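Phosphate-binding protein (PDB 3W9V) binds inorganic phosphate as a secreted member of the PstS family of phosphate-transport proteins and associates with human PON1. Local coordinates at residues I28-K34 with Y44-G48; I256-P262 with V340-W346; S191-M195 with T209-F215; E77-G81 with K372-Q376; T160-T164 with S174-G178. The protein carries 1 engineered substitution. All blocks are in the same frame, centred on the assembly; numbering follows the deposited sequence. Where two conformers were deposited one is given.

Contact 1 of 5, residues I28-K34 with Y44-G48; sequences IGVGSGK and YNQFG. With PO4 (phosphate ion), chain C.
Phe-47, Gln-46 and Ile-28 make up most of this contact, in which the turn 44-48 folds back over the strand end and first helical turn of 28-34. Ile-28 brings its CD1 against both aromatic residues: CD1 lies 3.9 Å from Phe-47 CB and 3.4 Å from Tyr-44 OH, meeting the tyrosine ring at an oblique slant. Its other branch, CG2, anti to the backbone N, rests against the Phe-47 carbonyl oxygen. Phe-47 CB in turn sits over the centre of one face of the Tyr-44 ring. The phenyl group of Phe-47 reaches on to Val-30, whose CG2 comes to 3.8 Å from CD1 of Phe-47, at the edge of the ring and near its plane; the two side chains stand at about a right angle. Val-30 CG1 packs on the carbonyl oxygen of Gln-46.

Gln-46 bends sharply at chi2 (-58°), which brings its amide back across the methylene chain of Lys-34, with OE1 3.3 Å from Lys-34 CG. The NE2 of Gln-46 donates to Asn-45 OD1 at 2.9 Å, from above that carbonyl plane, which probably limits rotation of the amide. No hydrogen bond joins the two segments; apolar and methylene packing holds them.

Within 28-34, on the side away from the turn 44-48, the N and OG of Ser-32, the first residue of helix 32-41, both donate to phosphate O3, with OG at 2.7 Å. Thr-8, Arg-140, Ser-144 and Thr-146 also bind the phosphate. A helix N-terminus turned toward the anion after a short strand is characteristic of the phosphate site of periplasmic-binding-protein folds.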
# COMPACT_ATOMS: atom_id res chain seq x y z
N ILE A 28 10.68 0.07 -11.15
CA ILE A 28 9.70 0.16 -12.23
C ILE A 28 8.27 0.00 -11.69
O ILE A 28 7.86 -1.09 -11.32
CB ILE A 28 10.01 -0.88 -13.34
CG1 ILE A 28 11.40 -0.61 -13.92
CG2 ILE A 28 8.96 -0.80 -14.43
CD1 ILE A 28 11.92 -1.70 -14.83
N GLY A 29 7.53 1.10 -11.65
CA GLY A 29 6.18 1.08 -11.12
C GLY A 29 5.17 0.61 -12.16
O GLY A 29 5.02 1.26 -13.20
N VAL A 30 4.49 -0.50 -11.87
CA VAL A 30 3.55 -1.11 -12.80
C VAL A 30 2.29 -1.63 -12.11
O VAL A 30 1.41 -2.18 -12.77
CB VAL A 30 4.20 -2.27 -13.57
CG1 VAL A 30 5.22 -1.75 -14.58
CG2 VAL A 30 4.81 -3.29 -12.61
N GLY A 31 2.20 -1.48 -10.79
CA GLY A 31 1.07 -2.01 -10.03
C GLY A 31 1.46 -3.26 -9.26
O GLY A 31 2.34 -4.01 -9.68
N SER A 32 0.79 -3.49 -8.13
CA SER A 32 1.16 -4.61 -7.27
C SER A 32 0.86 -5.96 -7.90
O SER A 32 1.59 -6.92 -7.66
CB SER A 32 0.43 -4.53 -5.92
OG SER A 32 0.84 -3.41 -5.16
N GLY A 33 -0.23 -6.07 -8.66
CA GLY A 33 -0.53 -7.32 -9.34
C GLY A 33 0.60 -7.76 -10.24
O GLY A 33 1.06 -8.90 -10.21
N LYS A 34 1.09 -6.83 -11.06
CA LYS A 34 2.21 -7.12 -11.94
C LYS A 34 3.51 -7.36 -11.18
O LYS A 34 4.32 -8.19 -11.57
CB LYS A 34 2.37 -6.02 -12.99
CG LYS A 34 1.35 -6.12 -14.10
CD LYS A 34 1.66 -5.19 -15.25
CE LYS A 34 0.64 -5.32 -16.37
NZ LYS A 34 -0.70 -4.82 -15.95
N TYR A 44 10.07 -10.71 -16.13
CA TYR A 44 10.46 -9.32 -16.32
C TYR A 44 9.54 -8.63 -17.34
O TYR A 44 9.46 -7.41 -17.36
CB TYR A 44 11.93 -9.21 -16.74
CG TYR A 44 12.48 -7.80 -16.67
CD1 TYR A 44 13.06 -7.32 -15.51
CD2 TYR A 44 12.39 -6.94 -17.76
CE1 TYR A 44 13.54 -6.03 -15.43
CE2 TYR A 44 12.86 -5.65 -17.69
CZ TYR A 44 13.45 -5.19 -16.52
OH TYR A 44 13.92 -3.91 -16.48
N ASN A 45 8.84 -9.41 -18.16
CA ASN A 45 7.93 -8.81 -19.14
C ASN A 45 6.83 -7.96 -18.51
O ASN A 45 6.27 -7.11 -19.19
CB ASN A 45 7.34 -9.86 -20.10
CG ASN A 45 6.24 -10.69 -19.47
OD1 ASN A 45 6.17 -10.88 -18.25
ND2 ASN A 45 5.36 -11.20 -20.32
N GLN A 46 6.58 -8.14 -17.21
CA GLN A 46 5.63 -7.28 -16.49
C GLN A 46 6.21 -5.91 -16.18
O GLN A 46 5.48 -4.99 -15.81
CB GLN A 46 5.18 -7.95 -15.19
CG GLN A 46 4.57 -9.33 -15.39
CD GLN A 46 3.38 -9.30 -16.32
OE1 GLN A 46 2.37 -8.64 -16.04
NE2 GLN A 46 3.48 -10.01 -17.44
N PHE A 47 7.54 -5.79 -16.32
CA PHE A 47 8.26 -4.54 -16.08
C PHE A 47 8.66 -3.85 -17.38
O PHE A 47 8.71 -2.62 -17.45
CB PHE A 47 9.54 -4.79 -15.26
CG PHE A 47 9.31 -5.22 -13.83
CD1 PHE A 47 8.06 -5.12 -13.23
CD2 PHE A 47 10.37 -5.70 -13.09
CE1 PHE A 47 7.89 -5.52 -11.90
CE2 PHE A 47 10.20 -6.10 -11.77
CZ PHE A 47 8.96 -6.01 -11.18
N GLY A 48 8.99 -4.62 -18.41
CA GLY A 48 9.45 -4.05 -19.66
C GLY A 48 9.72 -5.14 -20.69
O GLY A 48 9.52 -6.32 -20.42
P PO4 C . -0.44 -0.05 -6.47
O1 PO4 C . 0.08 0.53 -7.77
O2 PO4 C . -1.82 0.50 -6.13
O3 PO4 C . -0.49 -1.57 -6.53
O4 PO4 C . 0.54 0.38 -5.39

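Contact 2 of 5, residues I256-P262 with V340-W346; sequences ISVVPLP and VPLPSNW
The carbonyl oxygen of Val-259 is gripped twice: water 1 donates to it at 2.7 Å, and the indole NE1 of Trp-346 donates at 3.1 Å. The indole bond is nearly straight, with 165° at the hydrogen, and the oxygen lies close to the ring plane, although the N-H approaches from well above the carbonyl plane. Water 1 also donates to Ser-257 O and accepts from Asn-345 ND2, tying the chain at Ser-257 to the first turn of helix 344-354. Water 2 adds a second bridge, donating to Ser-257 O and, weakly, to Asn-345 OD1. Asn-345 CG sits between the backbone N and the carbonyl carbon (chi1 63°), from where its amide reaches both waters and Leu-261.

With its edge fixed by that bond, the indole offers one face to Leu-261 and Pro-262. Leu-261 CD2 stands 3.6 Å from the centroid of the five-membered ring, only 7° off the normal, while Pro-262 CD lies over the six-membered ring, 3.4 Å from CH2 of Trp-346. Both are CH-pi contacts. Leu-261 also lays its branched end against the Asn-345 amide, with CG 3.8 Å from ND2. Val-259 CG1 approaches the indole at CZ2.

Toward the start of both segments, Pro-343 at the N-cap position sets its ring against helix 253-257: CG is 3.7 Å from Ser-257 CA, and CD meets Ile-256 CG2. Ile-256 and Val-340 both continue onto Ala-90 of strand 83-92.

A single direct hydrogen bond orients the tryptophan and water supplies the remaining polar links; the joint between 256-262 and the start of helix 344-354 therefore combines one directional bond with largely apolar cohesion.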
# COMPACT_ATOMS: atom_id res chain seq x y z
N ILE A 256 -0.03 3.06 13.91
CA ILE A 256 0.97 2.13 13.39
C ILE A 256 1.92 1.65 14.49
O ILE A 256 2.33 0.49 14.53
CB ILE A 256 1.77 2.78 12.24
CG1 ILE A 256 0.84 3.05 11.04
CG2 ILE A 256 2.97 1.91 11.85
CD1 ILE A 256 0.20 1.81 10.44
N SER A 257 2.26 2.54 15.42
CA SER A 257 3.29 2.23 16.41
C SER A 257 2.94 1.05 17.31
O SER A 257 3.83 0.36 17.83
CB SER A 257 3.62 3.47 17.25
OG SER A 257 2.58 3.75 18.17
N VAL A 258 1.65 0.79 17.48
CA VAL A 258 1.18 -0.28 18.36
C VAL A 258 0.67 -1.53 17.62
O VAL A 258 0.03 -2.40 18.22
CB VAL A 258 0.09 0.21 19.34
CG1 VAL A 258 0.63 1.34 20.21
CG2 VAL A 258 -1.15 0.66 18.59
N VAL A 259 0.95 -1.63 16.32
CA VAL A 259 0.63 -2.84 15.58
C VAL A 259 1.50 -3.97 16.11
O VAL A 259 2.73 -3.82 16.14
CB VAL A 259 0.89 -2.64 14.07
CG1 VAL A 259 0.86 -3.97 13.33
CG2 VAL A 259 -0.13 -1.66 13.49
N PRO A 260 0.89 -5.08 16.53
CA PRO A 260 1.69 -6.16 17.11
C PRO A 260 2.69 -6.76 16.13
O PRO A 260 2.42 -6.82 14.93
CB PRO A 260 0.65 -7.21 17.50
CG PRO A 260 -0.62 -6.44 17.67
CD PRO A 260 -0.56 -5.35 16.63
N LEU A 261 3.83 -7.23 16.64
CA LEU A 261 4.82 -7.91 15.82
C LEU A 261 4.28 -9.23 15.29
O LEU A 261 3.37 -9.81 15.87
CB LEU A 261 6.09 -8.18 16.64
CG LEU A 261 6.87 -6.93 17.04
CD1 LEU A 261 8.06 -7.31 17.91
CD2 LEU A 261 7.34 -6.17 15.80
N PRO A 262 4.84 -9.72 14.17
CA PRO A 262 4.42 -11.03 13.67
C PRO A 262 4.73 -12.11 14.70
O PRO A 262 5.78 -12.07 15.35
CB PRO A 262 5.29 -11.23 12.43
CG PRO A 262 5.75 -9.86 12.04
CD PRO A 262 5.91 -9.13 13.34
N VAL A 340 4.90 6.66 6.64
CA VAL A 340 5.24 6.47 8.05
C VAL A 340 6.32 5.40 8.17
O VAL A 340 6.13 4.28 7.70
CB VAL A 340 3.99 6.03 8.85
CG1 VAL A 340 4.38 5.64 10.28
CG2 VAL A 340 2.94 7.12 8.85
N PRO A 341 7.45 5.75 8.78
CA PRO A 341 8.48 4.72 9.01
C PRO A 341 7.96 3.57 9.86
O PRO A 341 7.02 3.74 10.65
CB PRO A 341 9.58 5.48 9.75
CG PRO A 341 9.41 6.90 9.31
CD PRO A 341 7.92 7.09 9.19
N LEU A 342 8.54 2.39 9.70
CA LEU A 342 8.21 1.30 10.59
C LEU A 342 8.71 1.62 11.99
O LEU A 342 9.78 2.21 12.16
CB LEU A 342 8.83 -0.01 10.13
CG LEU A 342 8.42 -0.49 8.75
CD1 LEU A 342 9.00 -1.87 8.51
CD2 LEU A 342 6.91 -0.49 8.57
N PRO A 343 7.94 1.24 13.02
CA PRO A 343 8.42 1.39 14.40
C PRO A 343 9.71 0.61 14.64
O PRO A 343 10.00 -0.37 13.95
CB PRO A 343 7.28 0.81 15.23
CG PRO A 343 6.07 0.93 14.36
CD PRO A 343 6.56 0.72 12.96
N SER A 344 10.46 1.04 15.65
CA SER A 344 11.74 0.42 15.97
C SER A 344 11.67 -1.07 16.25
O SER A 344 12.57 -1.82 15.86
CB SER A 344 12.41 1.15 17.13
OG SER A 344 11.65 1.00 18.31
N ASN A 345 10.61 -1.51 16.93
CA ASN A 345 10.48 -2.94 17.22
C ASN A 345 10.27 -3.76 15.95
O ASN A 345 10.76 -4.88 15.85
CB ASN A 345 9.41 -3.23 18.28
CG ASN A 345 8.01 -2.82 17.86
OD1 ASN A 345 7.82 -1.95 17.02
ND2 ASN A 345 7.01 -3.43 18.48
N TRP A 346 9.56 -3.18 14.98
CA TRP A 346 9.38 -3.80 13.67
C TRP A 346 10.70 -3.87 12.90
O TRP A 346 11.03 -4.91 12.32
CB TRP A 346 8.30 -3.05 12.90
CG TRP A 346 6.93 -3.62 13.12
CD1 TRP A 346 6.02 -3.26 14.08
CD2 TRP A 346 6.34 -4.69 12.38
NE1 TRP A 346 4.89 -4.03 13.96
CE2 TRP A 346 5.06 -4.91 12.93
CE3 TRP A 346 6.75 -5.46 11.30
CZ2 TRP A 346 4.20 -5.89 12.43
CZ3 TRP A 346 5.91 -6.42 10.81
CH2 TRP A 346 4.64 -6.63 11.36
O HOH W 1 4.18 -2.47 17.94
O HOH W 2 6.31 0.59 18.75

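Contact 3 of 5, residues S191-M195 with T209-F215; sequences SDGVM and TYMSPDF. Engineered in segment 209-215: Met-211 (natural residue Ile).
Ser-191 presses its CB into the middle of the Phe-215 ring, 3.6 Å from the centroid and 5° off the normal, a CH-pi contact centred on the face. Beside it, the engineered Met-211 fills the groove between Ser-191, Val-194 and Met-195 of helix 190-199. Its CG stands anti to the backbone N (chi1 -176°), and bends at the next two torsions turn the methyl end in against the helix. SD thus nears Ser-191 CB at 3.8 Å, and CE wedges against Val-194 CG1 at 3.4 Å, a tight fit for two carbons. That same valine methyl also meets Thr-209 OG1, which is hydrogen-bonded to Val-138 O.

Met-195, bent in its turn, crosses Met-211 obliquely, SD meeting its CG, and brings CE to 3.5 Å from the Phe-215 carbonyl oxygen. Its CG also approaches Phe-215 CB.

Polar linkage is by water: water 3 lies between Ser-191 OG and Ser-212 N, which donates to it at 2.9 Å. Ser-191 OG also bonds Thr-8 OG1, a phosphate ligand. Ser-212 OG forms an ST turn with Asp-214 N and is also hydrogen-bonded to Leu-9 O. The seam is therefore chiefly van der Waals, its buried hydroxyls satisfied by water 3, Thr-8, Val-138 and Leu-9, close to the anion site.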
# COMPACT_ATOMS: atom_id res chain seq x y z
N SER A 191 -1.22 4.92 -10.12
CA SER A 191 -1.47 6.08 -9.28
C SER A 191 -1.46 7.35 -10.13
O SER A 191 -2.32 8.21 -10.00
CB SER A 191 -0.43 6.21 -8.16
OG SER A 191 -0.53 5.14 -7.23
N ASP A 192 -0.47 7.44 -11.02
CA ASP A 192 -0.36 8.62 -11.88
C ASP A 192 -1.53 8.78 -12.86
O ASP A 192 -2.01 9.89 -13.07
CB ASP A 192 0.99 8.67 -12.60
CG ASP A 192 1.24 7.49 -13.52
OD1 ASP A 192 0.50 6.49 -13.46
OD2 ASP A 192 2.20 7.57 -14.32
N GLY A 193 -2.00 7.68 -13.43
CA GLY A 193 -3.13 7.74 -14.35
C GLY A 193 -4.40 8.18 -13.66
O GLY A 193 -5.17 8.97 -14.21
N VAL A 194 -4.63 7.70 -12.44
CA VAL A 194 -5.79 8.14 -11.68
C VAL A 194 -5.69 9.63 -11.34
O VAL A 194 -6.67 10.36 -11.50
CB VAL A 194 -6.01 7.27 -10.44
CG1 VAL A 194 -7.03 7.92 -9.52
CG2 VAL A 194 -6.50 5.89 -10.85
N MET A 195 -4.52 10.09 -10.90
CA MET A 195 -4.39 11.52 -10.60
C MET A 195 -4.56 12.40 -11.84
O MET A 195 -5.12 13.49 -11.75
CB MET A 195 -3.07 11.83 -9.89
CG MET A 195 -3.02 11.37 -8.43
SD MET A 195 -4.40 11.94 -7.40
CE MET A 195 -4.14 13.71 -7.41
N THR A 209 -11.41 10.27 -5.67
CA THR A 209 -10.75 8.97 -5.73
C THR A 209 -10.08 8.61 -4.41
O THR A 209 -10.18 9.36 -3.42
CB THR A 209 -9.72 8.93 -6.90
OG1 THR A 209 -9.33 7.57 -7.16
CG2 THR A 209 -8.48 9.75 -6.57
N TYR A 210 -9.42 7.45 -4.39
CA TYR A 210 -8.60 6.99 -3.28
C TYR A 210 -7.16 6.92 -3.81
O TYR A 210 -6.94 6.61 -4.98
CB TYR A 210 -9.10 5.63 -2.76
CG TYR A 210 -9.15 4.56 -3.83
CD1 TYR A 210 -8.10 3.66 -3.99
CD2 TYR A 210 -10.24 4.44 -4.69
CE1 TYR A 210 -8.13 2.68 -4.97
CE2 TYR A 210 -10.28 3.47 -5.67
CZ TYR A 210 -9.22 2.59 -5.81
OH TYR A 210 -9.28 1.63 -6.80
N MET A 211 -6.17 7.22 -2.96
CA MET A 211 -4.85 7.48 -3.51
C MET A 211 -3.71 7.40 -2.50
O MET A 211 -3.85 7.82 -1.35
CB MET A 211 -4.85 8.87 -4.15
CG MET A 211 -3.57 9.29 -4.86
SD MET A 211 -3.07 8.19 -6.20
CE MET A 211 -4.56 8.14 -7.18
N SER A 212 -2.56 6.92 -2.96
CA SER A 212 -1.30 7.07 -2.24
C SER A 212 -1.12 8.51 -1.77
O SER A 212 -1.29 9.44 -2.55
CB SER A 212 -0.15 6.74 -3.18
OG SER A 212 1.07 7.15 -2.59
N PRO A 213 -0.75 8.72 -0.50
CA PRO A 213 -0.59 10.11 -0.04
C PRO A 213 0.56 10.84 -0.73
O PRO A 213 0.54 12.07 -0.76
CB PRO A 213 -0.33 9.96 1.47
CG PRO A 213 0.26 8.58 1.60
CD PRO A 213 -0.46 7.75 0.57
N ASP A 214 1.51 10.11 -1.30
CA ASP A 214 2.63 10.71 -2.02
C ASP A 214 2.17 11.27 -3.36
O ASP A 214 2.83 12.14 -3.93
CB ASP A 214 3.73 9.67 -2.22
CG ASP A 214 5.10 10.27 -2.51
OD1 ASP A 214 5.32 11.48 -2.27
OD2 ASP A 214 5.97 9.50 -2.96
N PHE A 215 1.05 10.77 -3.88
CA PHE A 215 0.51 11.24 -5.16
C PHE A 215 -0.69 12.18 -4.98
O PHE A 215 -1.04 12.92 -5.91
CB PHE A 215 0.04 10.06 -6.02
CG PHE A 215 1.15 9.30 -6.68
CD1 PHE A 215 1.48 9.55 -8.00
CD2 PHE A 215 1.84 8.30 -6.01
CE1 PHE A 215 2.49 8.84 -8.63
CE2 PHE A 215 2.84 7.59 -6.63
CZ PHE A 215 3.17 7.86 -7.95
O HOH W 3 -2.27 4.95 -5.08

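Contact 4 of 5, residues E77-G81 with K372-Q376; sequences EPGWG and KGRPQ
Trp-80 turns one face of its indole to the C-terminal chain, and Arg-374 and Pro-375 lie across it side by side. The arginine crosses obliquely: its CG sits 3.4 Å above the indole plane, displaced toward the rim, while its CA stands over the five-membered ring, 4.0 Å from the centroid, as a CH-pi contact. A bend at chi3 (68°) then swings the guanidinium past the outer edge of the six-membered ring. The two planes are 51° apart, so they do not stack in parallel; instead, Trp-80 CZ3 lies over one guanidinium face, 3.6 Å from Arg-374 NH1. Pro-375 CD occupies the same side of the indole nearer the pyrrole nitrogen, 3.7 Å from Trp-80 CE2.

The backbones are joined where Gly-373 comes closest to Trp-80. Gly-373 N donates to Gly-79 O at 3.0 Å along an almost straight line (177°), in the carbonyl plane and on a lone pair. Gly-373 CA makes a CA-H...O contact with Trp-80 O. Lys-372 stretches its extended chain back over the carbonyl end of helix 77-80, with CE near Pro-78 O. Its NZ donates to two waters that in turn donate to the Glu-77 and Pro-78 carbonyl oxygens.

Beyond the indole, the guanidinium is held by Phe-39 O, Tyr-72 OH and Val-55 O, which probably set its tilt. The chain terminus is thus bound to the remote helix 77-80 by one strong backbone bond and an aromatic face, while the lysine charge, through two waters, probably complements the carbonyl oxygens of this one-turn helix.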
# COMPACT_ATOMS: atom_id res chain seq x y z
N GLU A 77 10.85 -22.42 -4.56
CA GLU A 77 11.63 -22.49 -3.32
C GLU A 77 12.74 -23.55 -3.27
O GLU A 77 13.82 -23.26 -2.75
CB GLU A 77 10.69 -22.63 -2.11
CG GLU A 77 11.39 -22.77 -0.77
CD GLU A 77 10.41 -22.82 0.39
OE1 GLU A 77 9.34 -22.18 0.29
OE2 GLU A 77 10.72 -23.49 1.39
N PRO A 78 12.50 -24.76 -3.81
CA PRO A 78 13.59 -25.75 -3.75
C PRO A 78 14.89 -25.28 -4.41
O PRO A 78 15.97 -25.54 -3.88
CB PRO A 78 13.01 -26.95 -4.51
CG PRO A 78 11.55 -26.84 -4.29
CD PRO A 78 11.26 -25.37 -4.34
N GLY A 79 14.78 -24.57 -5.53
CA GLY A 79 15.96 -24.10 -6.23
C GLY A 79 16.38 -22.68 -5.90
O GLY A 79 17.56 -22.34 -6.03
N TRP A 80 15.43 -21.86 -5.48
CA TRP A 80 15.69 -20.43 -5.28
C TRP A 80 15.71 -19.97 -3.82
O TRP A 80 16.14 -18.86 -3.52
CB TRP A 80 14.68 -19.59 -6.06
CG TRP A 80 14.83 -19.67 -7.54
CD1 TRP A 80 15.83 -20.28 -8.24
CD2 TRP A 80 13.95 -19.10 -8.52
NE1 TRP A 80 15.63 -20.13 -9.59
CE2 TRP A 80 14.48 -19.41 -9.79
CE3 TRP A 80 12.77 -18.36 -8.45
CZ2 TRP A 80 13.87 -19.01 -10.97
CZ3 TRP A 80 12.16 -17.95 -9.63
CH2 TRP A 80 12.71 -18.29 -10.87
N GLY A 81 15.25 -20.84 -2.92
CA GLY A 81 15.14 -20.47 -1.52
C GLY A 81 13.77 -19.90 -1.20
O GLY A 81 12.96 -19.64 -2.10
N LYS A 372 22.04 -22.67 -3.93
CA LYS A 372 20.71 -22.24 -4.32
C LYS A 372 20.64 -20.75 -4.58
O LYS A 372 21.58 -20.00 -4.32
CB LYS A 372 19.70 -22.60 -3.23
CG LYS A 372 19.66 -24.06 -2.89
CD LYS A 372 18.63 -24.35 -1.83
CE LYS A 372 18.49 -25.85 -1.63
NZ LYS A 372 17.45 -26.16 -0.61
N GLY A 373 19.50 -20.31 -5.11
CA GLY A 373 19.22 -18.89 -5.22
C GLY A 373 18.70 -18.44 -6.57
O GLY A 373 18.93 -19.09 -7.59
N ARG A 374 17.99 -17.32 -6.56
CA ARG A 374 17.46 -16.73 -7.78
C ARG A 374 18.57 -16.32 -8.73
O ARG A 374 19.65 -15.92 -8.31
CB ARG A 374 16.56 -15.54 -7.45
CG ARG A 374 15.25 -15.95 -6.79
CD ARG A 374 14.28 -14.80 -6.69
NE ARG A 374 13.77 -14.33 -7.97
CZ ARG A 374 12.50 -14.43 -8.36
NH1 ARG A 374 11.60 -15.03 -7.59
NH2 ARG A 374 12.13 -13.91 -9.52
N PRO A 375 18.30 -16.43 -10.04
CA PRO A 375 19.34 -16.14 -11.04
C PRO A 375 19.71 -14.67 -11.08
O PRO A 375 18.89 -13.79 -10.80
CB PRO A 375 18.69 -16.58 -12.35
CG PRO A 375 17.22 -16.48 -12.11
CD PRO A 375 17.04 -16.87 -10.67
N GLN A 376 20.96 -14.39 -11.44
CA GLN A 376 21.44 -13.02 -11.47
C GLN A 376 20.84 -12.25 -12.64
O GLN A 376 20.61 -11.05 -12.53
CB GLN A 376 22.97 -12.97 -11.50
CG GLN A 376 23.61 -13.29 -12.83
CD GLN A 376 25.11 -13.04 -12.82
OE1 GLN A 376 25.84 -13.58 -11.98
NE2 GLN A 376 25.58 -12.20 -13.73
OXT GLN A 376 20.58 -12.82 -13.70
O HOH W 4 15.10 -24.49 -0.50
O HOH W 5 16.25 -27.93 -2.64

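Contact 5 of 5, residues T160-T164 with S174-G178; sequences TEPGT and SYSLG
Three hydrogen bonds join 160-164 to 174-178, two of them made by Ser-176. Its backbone N donates to Thr-164 O at 2.8 Å, tilted 19° from the carbonyl plane, and its OG accepts from Thr-164 N at 2.9 Å. The hydroxyl reaches that N-H because OG lies between the backbone N and the carbonyl carbon (chi1 56°), curled back over its own main chain. The third bond runs from Gly-163 N to Tyr-175 OH, 2.9 Å long with 156° at the hydrogen. Successive amides of 160-164 are thereby taken by two side-chain hydroxyls.

Ser-176 and Leu-177 are the central residues of a type I beta turn from Tyr-175 to Gly-178, closed by Gly-178 N to Tyr-175 O; the turn belongs to the long loop between helix 145-157 and strand 186-188.

Gly-163 fits closely against this turn, its CA 3.2 Å from Ser-176 OG. The phenol of Tyr-175 extends alongside it, with CE1 3.5 Å from Gly-163 C, and ends against Pro-162, whose CD is 3.4 Å from Tyr-175 OH. Glu-161 CB lies near the ring plane at its edge, while its carboxylate forms salt bridges with Arg-119 and Lys-110 and a hydrogen bond with Ser-117 OG. Outermost, Leu-177 CD1 touches Pro-162 CB at 4.1 Å.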
# COMPACT_ATOMS: atom_id res chain seq x y z
N THR A 160 -23.56 -0.61 6.47
CA THR A 160 -24.98 -0.27 6.33
C THR A 160 -25.30 0.28 4.94
O THR A 160 -26.23 1.07 4.78
CB THR A 160 -25.48 0.71 7.41
OG1 THR A 160 -24.68 1.90 7.39
CG2 THR A 160 -25.40 0.08 8.79
N GLU A 161 -24.55 -0.14 3.93
CA GLU A 161 -24.92 0.13 2.54
C GLU A 161 -25.89 -0.96 2.07
O GLU A 161 -26.02 -1.99 2.72
CB GLU A 161 -23.69 0.17 1.65
CG GLU A 161 -22.65 1.21 2.06
CD GLU A 161 -23.22 2.62 2.12
OE1 GLU A 161 -23.71 3.11 1.09
OE2 GLU A 161 -23.19 3.22 3.22
N PRO A 162 -26.56 -0.75 0.93
CA PRO A 162 -27.41 -1.84 0.43
C PRO A 162 -26.60 -3.12 0.16
O PRO A 162 -27.05 -4.22 0.51
CB PRO A 162 -27.99 -1.27 -0.86
CG PRO A 162 -28.02 0.20 -0.61
CD PRO A 162 -26.78 0.49 0.18
N GLY A 163 -25.42 -2.95 -0.43
CA GLY A 163 -24.49 -4.04 -0.65
C GLY A 163 -23.31 -3.99 0.31
O GLY A 163 -23.29 -3.18 1.24
N THR A 164 -22.35 -4.87 0.09
CA THR A 164 -21.12 -4.88 0.88
C THR A 164 -19.91 -4.89 -0.05
O THR A 164 -20.00 -5.36 -1.19
CB THR A 164 -21.05 -6.10 1.81
OG1 THR A 164 -21.33 -7.29 1.06
CG2 THR A 164 -22.05 -5.98 2.94
N SER A 174 -15.35 -5.10 -6.23
CA SER A 174 -15.52 -5.01 -4.79
C SER A 174 -16.98 -5.01 -4.31
O SER A 174 -17.37 -5.87 -3.52
CB SER A 174 -14.79 -3.79 -4.22
OG SER A 174 -14.92 -3.76 -2.81
N TYR A 175 -17.76 -4.03 -4.73
CA TYR A 175 -19.12 -3.89 -4.22
C TYR A 175 -20.00 -5.02 -4.74
O TYR A 175 -19.98 -5.34 -5.93
CB TYR A 175 -19.70 -2.56 -4.65
CG TYR A 175 -20.95 -2.11 -3.91
CD1 TYR A 175 -20.96 -1.99 -2.52
CD2 TYR A 175 -22.09 -1.74 -4.61
CE1 TYR A 175 -22.10 -1.54 -1.85
CE2 TYR A 175 -23.23 -1.30 -3.95
CZ TYR A 175 -23.22 -1.20 -2.57
OH TYR A 175 -24.34 -0.74 -1.91
N SER A 176 -20.78 -5.62 -3.84
CA SER A 176 -21.57 -6.79 -4.20
C SER A 176 -22.56 -6.52 -5.33
O SER A 176 -22.85 -7.41 -6.14
CB SER A 176 -22.27 -7.35 -2.97
OG SER A 176 -23.06 -6.35 -2.35
N LEU A 177 -23.06 -5.29 -5.42
CA LEU A 177 -24.02 -4.91 -6.45
C LEU A 177 -23.34 -4.31 -7.68
O LEU A 177 -24.02 -3.79 -8.57
CB LEU A 177 -25.05 -3.94 -5.87
CG LEU A 177 -25.90 -4.52 -4.73
CD1 LEU A 177 -26.73 -3.43 -4.06
CD2 LEU A 177 -26.78 -5.64 -5.25
N GLY A 178 -22.01 -4.37 -7.71
CA GLY A 178 -21.25 -3.92 -8.86
C GLY A 178 -21.10 -2.42 -8.93
O GLY A 178 -21.54 -1.70 -8.02

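How the contacts relate
Along the chain, contacts 1, 5, 3 and 2 follow one another in series, and contact 4 joins residues 77-81 to the C-terminus, enclosing contacts 5, 3 and 2 within its loop. Contacts 1 and 3 flank the phosphate site, their centres about 17 Å apart: the first involves the start of helix 32-41, the second that of helix 190-199, consistent with an anion site in the cleft of a binding protein. Contact 1 includes edge strand 28-29 of the mixed sheet, while contact 2 packs against strands 83-92 and 296-304 of that sheet, about 28 Å away between centres. Contacts 4 and 5 are the farthest apart, about 43 Å between centres, with contacts 1 and 3 nearer the chain's centre than either.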